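Local coordinates for protein neuraminidase (PDB 5MUL) that is a beta-propeller glycoside hydrolase of a gut Bacteroides, probably a rhamnosidase despite its neuraminidase name, and binds glucuronic acid in a pocket, at residues Pro144-Leu149 against Leu154-Arg159; Trp198-Asp203 against Ile208-Val213. One frame throughout, in Å; residues are numbered along the deposited sequence. Where two conformers were deposited one is given.

Interaction 1 of 2, residues Pro144-Leu149 against Leu154-Arg159. With BDP (beta-D-glucopyranuronic acid), chain B.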
loop_
_atom_site.group_PDB
_atom_site.type_symbol
_atom_site.label_atom_id
_atom_site.label_comp_id
_atom_site.label_asym_id
_atom_site.label_seq_id
_atom_site.Cartn_x
_atom_site.Cartn_y
_atom_site.Cartn_z
ATOM N N PRO A 144 4.850 8.319 -4.979
ATOM C CA PRO A 144 4.663 7.482 -6.152
ATOM C C PRO A 144 4.269 6.066 -5.790
ATOM O O PRO A 144 4.797 5.503 -4.799
ATOM C CB PRO A 144 6.052 7.455 -6.766
ATOM C CG PRO A 144 6.964 7.593 -5.582
ATOM C CD PRO A 144 6.271 8.619 -4.746
ATOM N N GLU A 145 3.390 5.460 -6.588
ATOM C CA GLU A 145 2.959 4.077 -6.334
ATOM C C GLU A 145 2.720 3.392 -7.666
ATOM O O GLU A 145 1.951 3.908 -8.471
ATOM C CB GLU A 145 1.630 4.025 -5.556
ATOM C CG GLU A 145 1.511 4.828 -4.248
ATOM C CD GLU A 145 0.082 5.194 -3.754
ATOM O OE1 GLU A 145 -0.980 4.859 -4.343
ATOM O OE2 GLU A 145 0.001 5.872 -2.715
ATOM N N PHE A 146 3.296 2.210 -7.900
ATOM C CA PHE A 146 2.965 1.367 -9.037
ATOM C C PHE A 146 2.035 0.234 -8.655
ATOM O O PHE A 146 2.095 -0.279 -7.547
ATOM C CB PHE A 146 4.200 0.703 -9.625
ATOM C CG PHE A 146 5.183 1.656 -10.264
ATOM C CD1 PHE A 146 5.025 2.112 -11.561
ATOM C CD2 PHE A 146 6.322 2.059 -9.573
ATOM C CE1 PHE A 146 5.938 2.943 -12.150
ATOM C CE2 PHE A 146 7.245 2.899 -10.167
ATOM C CZ PHE A 146 7.052 3.345 -11.456
ATOM N N TYR A 147 1.261 -0.214 -9.630
ATOM C CA TYR A 147 0.418 -1.392 -9.491
ATOM C C TYR A 147 0.462 -2.138 -10.801
ATOM O O TYR A 147 0.545 -1.516 -11.857
ATOM C CB TYR A 147 -1.050 -1.022 -9.192
ATOM C CG TYR A 147 -1.191 -0.095 -8.016
ATOM C CD1 TYR A 147 -1.045 1.287 -8.170
ATOM C CD2 TYR A 147 -1.386 -0.589 -6.741
ATOM C CE1 TYR A 147 -1.123 2.118 -7.062
ATOM C CE2 TYR A 147 -1.458 0.245 -5.658
ATOM C CZ TYR A 147 -1.330 1.583 -5.844
ATOM O OH TYR A 147 -1.415 2.419 -4.718
ATOM N N PRO A 148 0.336 -3.467 -10.790
ATOM C CA PRO A 148 0.201 -4.212 -12.033
ATOM C C PRO A 148 -1.226 -4.124 -12.577
ATOM O O PRO A 148 -2.157 -3.877 -11.810
ATOM C CB PRO A 148 0.437 -5.641 -11.570
ATOM C CG PRO A 148 -0.180 -5.667 -10.216
ATOM C CD PRO A 148 0.191 -4.344 -9.610
ATOM N N LEU A 149 -1.390 -4.256 -13.883
ATOM C CA LEU A 149 -2.689 -4.367 -14.523
ATOM C C LEU A 149 -2.674 -5.642 -15.358
ATOM O O LEU A 149 -1.618 -6.220 -15.596
ATOM C CB LEU A 149 -2.976 -3.159 -15.417
ATOM C CG LEU A 149 -3.093 -1.793 -14.721
ATOM C CD1 LEU A 149 -3.230 -0.686 -15.763
ATOM C CD2 LEU A 149 -4.262 -1.752 -13.746
ATOM N N LEU A 154 1.087 -1.576 -16.536
ATOM C CA LEU A 154 1.232 -1.007 -15.170
ATOM C C LEU A 154 0.333 0.202 -14.984
ATOM O O LEU A 154 0.038 0.939 -15.955
ATOM C CB LEU A 154 2.658 -0.544 -14.883
ATOM C CG LEU A 154 3.765 -1.587 -14.966
ATOM C CD1 LEU A 154 5.098 -0.951 -14.650
ATOM C CD2 LEU A 154 3.512 -2.736 -14.036
ATOM N N LEU A 155 -0.092 0.414 -13.740
ATOM C CA LEU A 155 -0.733 1.651 -13.297
ATOM C C LEU A 155 0.282 2.406 -12.459
ATOM O O LEU A 155 1.089 1.803 -11.746
ATOM C CB LEU A 155 -1.945 1.307 -12.423
ATOM C CG LEU A 155 -3.001 2.424 -12.272
ATOM C CD1 LEU A 155 -3.753 2.626 -13.582
ATOM C CD2 LEU A 155 -3.937 2.101 -11.130
ATOM N N PHE A 156 0.241 3.738 -12.515
ATOM C CA PHE A 156 1.046 4.587 -11.641
ATOM C C PHE A 156 0.144 5.628 -11.049
ATOM O O PHE A 156 -0.635 6.249 -11.790
ATOM C CB PHE A 156 2.176 5.253 -12.422
ATOM C CG PHE A 156 3.120 6.091 -11.591
ATOM C CD1 PHE A 156 4.008 5.492 -10.703
ATOM C CD2 PHE A 156 3.151 7.463 -11.729
ATOM C CE1 PHE A 156 4.920 6.237 -9.989
ATOM C CE2 PHE A 156 4.073 8.211 -11.019
ATOM C CZ PHE A 156 4.948 7.611 -10.168
ATOM N N VAL A 157 0.197 5.812 -9.747
ATOM C CA VAL A 157 -0.573 6.837 -9.061
ATOM C C VAL A 157 0.406 7.665 -8.283
ATOM O O VAL A 157 1.342 7.134 -7.688
ATOM C CB VAL A 157 -1.606 6.228 -8.130
ATOM C CG1 VAL A 157 -2.284 7.302 -7.286
ATOM C CG2 VAL A 157 -2.627 5.462 -8.933
ATOM N N TYR A 158 0.220 8.979 -8.257
ATOM C CA TYR A 158 1.053 9.870 -7.426
ATOM C C TYR A 158 0.204 11.016 -6.910
ATOM O O TYR A 158 -0.905 11.268 -7.402
ATOM C CB TYR A 158 2.273 10.368 -8.193
ATOM C CG TYR A 158 2.020 11.218 -9.414
ATOM C CD1 TYR A 158 1.704 10.651 -10.637
ATOM C CD2 TYR A 158 2.173 12.616 -9.371
ATOM C CE1 TYR A 158 1.583 11.404 -11.788
ATOM C CE2 TYR A 158 2.011 13.358 -10.516
ATOM C CZ TYR A 158 1.732 12.764 -11.724
ATOM O OH TYR A 158 1.605 13.500 -12.893
ATOM N N ARG A 159 0.746 11.667 -5.890
ATOM C CA ARG A 159 0.163 12.887 -5.342
ATOM C C ARG A 159 0.816 14.066 -6.044
ATOM O O ARG A 159 2.012 14.321 -5.863
ATOM C CB ARG A 159 0.408 12.937 -3.853
ATOM C CG ARG A 159 -0.124 14.192 -3.181
ATOM C CD ARG A 159 0.001 14.094 -1.666
ATOM N NE ARG A 159 -0.842 13.026 -1.151
ATOM C CZ ARG A 159 -2.078 13.204 -0.709
ATOM N NH1 ARG A 159 -2.611 14.424 -0.611
ATOM N NH2 ARG A 159 -2.776 12.154 -0.319
HETATM C C1 BDP B . -3.348 -7.975 -12.654
HETATM C C2 BDP B . -3.067 -8.770 -11.388
HETATM C C3 BDP B . -1.566 -9.048 -11.320
HETATM C C4 BDP B . -1.069 -9.658 -12.640
HETATM C C5 BDP B . -1.426 -8.771 -13.813
HETATM C C6 BDP B . -0.945 -9.337 -15.121
HETATM O O2 BDP B . -3.454 -8.046 -10.207
HETATM O O3 BDP B . -1.292 -9.891 -10.207
HETATM O O4 BDP B . 0.347 -9.807 -12.577
HETATM O O5 BDP B . -2.845 -8.671 -13.821
HETATM O O6A BDP B . -1.588 -10.279 -15.633
HETATM O O1 BDP B . -4.761 -7.827 -12.793
HETATM O O6B BDP B . 0.077 -8.849 -15.647
#
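Glu145 and Val157 face each other as a hydrogen-bonded antiparallel pair, and Tyr147 with Leu155 forms the next one. In the first, Val157 N reaches Glu145 O at 2.9 Å and nearly straight, whereas the return bond from Glu145 N to Val157 O is bent to 134°. In the second, Leu155 N gives the 2.8 Å bond to Tyr147 O, and Tyr147 N answers to Leu155 O. Three carbonyls also receive a CA-H...O contact: Glu145 O from Phe156 CA at 3.4 Å, Leu155 O from Phe146 CA at 3.3 Å, and Tyr147 O from Leu154 CA. Among side chains, Tyr147 OH donates to Glu145 OE1 at 2.5 Å, a short bond that lies in the ring plane but meets the carboxylate from above its own plane. With CG anti to the carbonyl carbon (chi1 -53°), the Tyr147 ring meets Val157 obliquely, Tyr147 CE1 4.1 Å from Val157 CG2. On the face carrying Phe146 and Phe156, CD1 of Phe156 sits over one face of the Phe146 ring, 3.5 Å from Phe146 CE1, with the planes at 48°. This is a propeller-blade hairpin: Phe146 N finds its partner in Ser94 OG, the strand 154-160 bonds onward to strand 167-174, Trp180 of strand 179-184 covers the phenylalanines, and strand 195-202 packs against Glu145, Tyr147 and Val157.

Interaction 2 of 2, residues Trp198-Asp203 against Ile208-Val213. With BDP (beta-D-glucopyranuronic acid), chain B.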
loop_
_atom_site.group_PDB
_atom_site.type_symbol
_atom_site.label_atom_id
_atom_site.label_comp_id
_atom_site.label_asym_id
_atom_site.label_seq_id
_atom_site.Cartn_x
_atom_site.Cartn_y
_atom_site.Cartn_z
ATOM N N TRP A 198 -5.439 8.354 0.022
ATOM C CA TRP A 198 -5.946 7.184 -0.685
ATOM C C TRP A 198 -5.024 5.993 -0.558
ATOM O O TRP A 198 -3.853 6.123 -0.203
ATOM C CB TRP A 198 -6.144 7.503 -2.172
ATOM C CG TRP A 198 -4.955 8.075 -2.847
ATOM C CD1 TRP A 198 -3.870 7.383 -3.327
ATOM C CD2 TRP A 198 -4.669 9.456 -3.079
ATOM N NE1 TRP A 198 -2.962 8.252 -3.863
ATOM C CE2 TRP A 198 -3.417 9.523 -3.721
ATOM C CE3 TRP A 198 -5.351 10.650 -2.812
ATOM C CZ2 TRP A 198 -2.840 10.735 -4.090
ATOM C CZ3 TRP A 198 -4.756 11.840 -3.183
ATOM C CH2 TRP A 198 -3.521 11.853 -3.822
ATOM N N GLN A 199 -5.597 4.819 -0.827
ATOM C CA GLN A 199 -4.856 3.581 -1.060
ATOM C C GLN A 199 -5.575 2.802 -2.131
ATOM O O GLN A 199 -6.799 2.953 -2.322
ATOM C CB GLN A 199 -4.755 2.731 0.213
ATOM C CG GLN A 199 -6.067 2.474 0.969
ATOM C CD GLN A 199 -6.485 3.509 2.009
ATOM O OE1 GLN A 199 -7.698 3.588 2.358
ATOM N NE2 GLN A 199 -5.561 4.258 2.517
ATOM N N LEU A 200 -4.847 1.980 -2.863
ATOM C CA LEU A 200 -5.385 1.221 -4.001
ATOM C C LEU A 200 -4.914 -0.214 -3.985
ATOM O O LEU A 200 -3.942 -0.589 -3.288
ATOM C CB LEU A 200 -5.015 1.847 -5.352
ATOM C CG LEU A 200 -5.537 3.262 -5.645
ATOM C CD1 LEU A 200 -4.537 4.322 -5.185
ATOM C CD2 LEU A 200 -5.798 3.425 -7.124
ATOM N N TYR A 201 -5.616 -1.050 -4.731
ATOM C CA TYR A 201 -5.221 -2.453 -4.922
ATOM C C TYR A 201 -5.788 -2.912 -6.218
ATOM O O TYR A 201 -6.961 -2.620 -6.507
ATOM C CB TYR A 201 -5.813 -3.287 -3.811
ATOM C CG TYR A 201 -5.351 -4.707 -3.772
ATOM C CD1 TYR A 201 -4.098 -5.012 -3.258
ATOM C CD2 TYR A 201 -6.152 -5.750 -4.222
ATOM C CE1 TYR A 201 -3.644 -6.319 -3.171
ATOM C CE2 TYR A 201 -5.693 -7.089 -4.157
ATOM C CZ TYR A 201 -4.447 -7.319 -3.639
ATOM O OH TYR A 201 -3.974 -8.629 -3.499
ATOM N N VAL A 202 -5.009 -3.617 -7.032
ATOM C CA VAL A 202 -5.491 -4.230 -8.259
ATOM C C VAL A 202 -5.684 -5.725 -7.951
ATOM O O VAL A 202 -4.737 -6.428 -7.540
ATOM C CB VAL A 202 -4.569 -3.983 -9.452
ATOM C CG1 VAL A 202 -5.119 -4.664 -10.704
ATOM C CG2 VAL A 202 -4.381 -2.498 -9.648
ATOM N N ASP A 203 -6.916 -6.215 -8.090
ATOM C CA ASP A 203 -7.245 -7.568 -7.706
ATOM C C ASP A 203 -6.829 -8.561 -8.776
ATOM O O ASP A 203 -6.303 -8.206 -9.833
ATOM C CB ASP A 203 -8.706 -7.675 -7.230
ATOM C CG ASP A 203 -9.729 -7.611 -8.318
ATOM O OD1 ASP A 203 -9.413 -7.790 -9.516
ATOM O OD2 ASP A 203 -10.907 -7.363 -7.942
ATOM N N ILE A 208 -9.344 -2.319 -10.488
ATOM C CA ILE A 208 -8.652 -1.345 -9.639
ATOM C C ILE A 208 -9.598 -0.920 -8.525
ATOM O O ILE A 208 -10.671 -0.375 -8.799
ATOM C CB ILE A 208 -8.211 -0.087 -10.414
ATOM C CG1 ILE A 208 -7.370 -0.407 -11.638
ATOM C CG2 ILE A 208 -7.452 0.873 -9.488
ATOM C CD1 ILE A 208 -7.237 0.730 -12.620
ATOM N N HIS A 209 -9.229 -1.158 -7.285
ATOM C CA HIS A 209 -9.972 -0.738 -6.106
ATOM C C HIS A 209 -9.305 0.473 -5.510
ATOM O O HIS A 209 -8.089 0.562 -5.461
ATOM C CB HIS A 209 -9.996 -1.847 -5.049
ATOM C CG HIS A 209 -10.651 -3.102 -5.519
ATOM N ND1 HIS A 209 -11.974 -3.391 -5.252
ATOM C CD2 HIS A 209 -10.172 -4.138 -6.250
ATOM C CE1 HIS A 209 -12.262 -4.573 -5.788
ATOM N NE2 HIS A 209 -11.189 -5.049 -6.392
ATOM N N LEU A 210 -10.109 1.388 -5.014
ATOM C CA LEU A 210 -9.642 2.667 -4.482
ATOM C C LEU A 210 -10.406 2.981 -3.220
ATOM O O LEU A 210 -11.661 2.917 -3.214
ATOM C CB LEU A 210 -9.878 3.754 -5.536
ATOM C CG LEU A 210 -9.679 5.213 -5.095
ATOM C CD1 LEU A 210 -8.267 5.535 -4.654
ATOM C CD2 LEU A 210 -10.071 6.117 -6.235
ATOM N N SER A 211 -9.720 3.319 -2.144
ATOM C CA SER A 211 -10.404 3.868 -0.983
ATOM C C SER A 211 -9.621 5.022 -0.417
ATOM O O SER A 211 -8.448 5.176 -0.674
ATOM C CB SER A 211 -10.689 2.797 0.062
ATOM O OG SER A 211 -9.482 2.231 0.556
ATOM N N TRP A 212 -10.310 5.852 0.356
ATOM C CA TRP A 212 -9.678 7.041 0.891
ATOM C C TRP A 212 -10.395 7.582 2.099
ATOM O O TRP A 212 -11.561 7.279 2.336
ATOM C CB TRP A 212 -9.533 8.125 -0.178
ATOM C CG TRP A 212 -10.801 8.770 -0.652
ATOM C CD1 TRP A 212 -11.314 10.003 -0.255
ATOM C CD2 TRP A 212 -11.692 8.281 -1.652
ATOM N NE1 TRP A 212 -12.441 10.277 -0.957
ATOM C CE2 TRP A 212 -12.712 9.250 -1.821
ATOM C CE3 TRP A 212 -11.744 7.110 -2.428
ATOM C CZ2 TRP A 212 -13.774 9.066 -2.731
ATOM C CZ3 TRP A 212 -12.780 6.944 -3.340
ATOM C CH2 TRP A 212 -13.805 7.904 -3.464
ATOM N N VAL A 213 -9.687 8.436 2.816
ATOM C CA VAL A 213 -10.268 9.254 3.870
ATOM C C VAL A 213 -10.146 10.710 3.451
ATOM O O VAL A 213 -9.288 11.088 2.671
ATOM C CB VAL A 213 -9.583 9.049 5.248
ATOM C CG1 VAL A 213 -9.504 7.567 5.620
ATOM C CG2 VAL A 213 -8.232 9.695 5.335
HETATM C C1 BDP B . -3.348 -7.975 -12.654
HETATM C C2 BDP B . -3.067 -8.770 -11.388
HETATM C C3 BDP B . -1.566 -9.048 -11.320
HETATM C C4 BDP B . -1.069 -9.658 -12.640
HETATM C C5 BDP B . -1.426 -8.771 -13.813
HETATM C C6 BDP B . -0.945 -9.337 -15.121
HETATM O O2 BDP B . -3.454 -8.046 -10.207
HETATM O O3 BDP B . -1.292 -9.891 -10.207
HETATM O O4 BDP B . 0.347 -9.807 -12.577
HETATM O O5 BDP B . -2.845 -8.671 -13.821
HETATM O O6A BDP B . -1.588 -10.279 -15.633
HETATM O O1 BDP B . -4.761 -7.827 -12.793
HETATM O O6B BDP B . 0.077 -8.849 -15.647
#
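Strands 198-202 and 208-213 run antiparallel at 163°, their axes 4.7 Å apart at closest approach, with Gln199-Ser211 and Tyr201-His209 as the hydrogen-bonded pairs. Both pairs are doubly bonded; His209 N to Tyr201 O, at 2.8 Å, is the shortest of the four backbone bonds. Just past the end of strand 198-202, Asp203 OD2 accepts from His209 NE2 over 2.8 Å at 171°. The carboxylate oxygen lies in the imidazole plane, yet the donor approaches it from above the carboxylate, whose plane is turned 61° from the ring. The first torsion of Asp203 folds CG between its backbone N and carbonyl carbon, which brings OD2 to the histidine while OD1 accepts from the Lys205 and Thr207 amides of the connecting turn. Since Tyr228 OH holds His209 ND1, both ring nitrogens are engaged and the ring's rotation is fixed. Replacing His209 by a leucine would probably leave Asp203 OD2 and Tyr228 OH without this partner, the carboxylate then being held through OD1 alone. On the other face, Leu200 lies beside both Leu210 and Ile208, its CG 3.7 Å from Leu210 CD1 and its CD2 3.9 Å from Ile208 CG2. The hairpin forms the first two strands of a four-stranded propeller blade: strand 208-215 pairs onward with strand 223-231, strand 272-275 packs against His209 and Ser211, strand 144-148 packs on Leu200, and strand 167-174 on both leucines.

How the interactions relate
Interaction 1 closes before interaction 2 opens, and the two hairpins belong to successive sheets of the propeller, their centres 11 Å apart. They meet directly: Pro148 O is 3.3 Å from Val202 CG1, Tyr147 CE2 lies 3.5 Å from Leu200 O, and Val157 CG1 packs 3.6 Å from Trp198 NE1. At the far end, in the conformer given, Arg159 makes a cation-pi contact with Trp198. Their turn ends converge on glucuronic acid. From 144-149, Pro148 CG approaches sugar C3 at 3.8 Å, while from 198-203 Asp203 O accepts from sugar O2 at 2.9 Å. Gly152, Glu389 and Lys392 also hydrogen-bond the sugar, Lys392 bonding Val202 O as well.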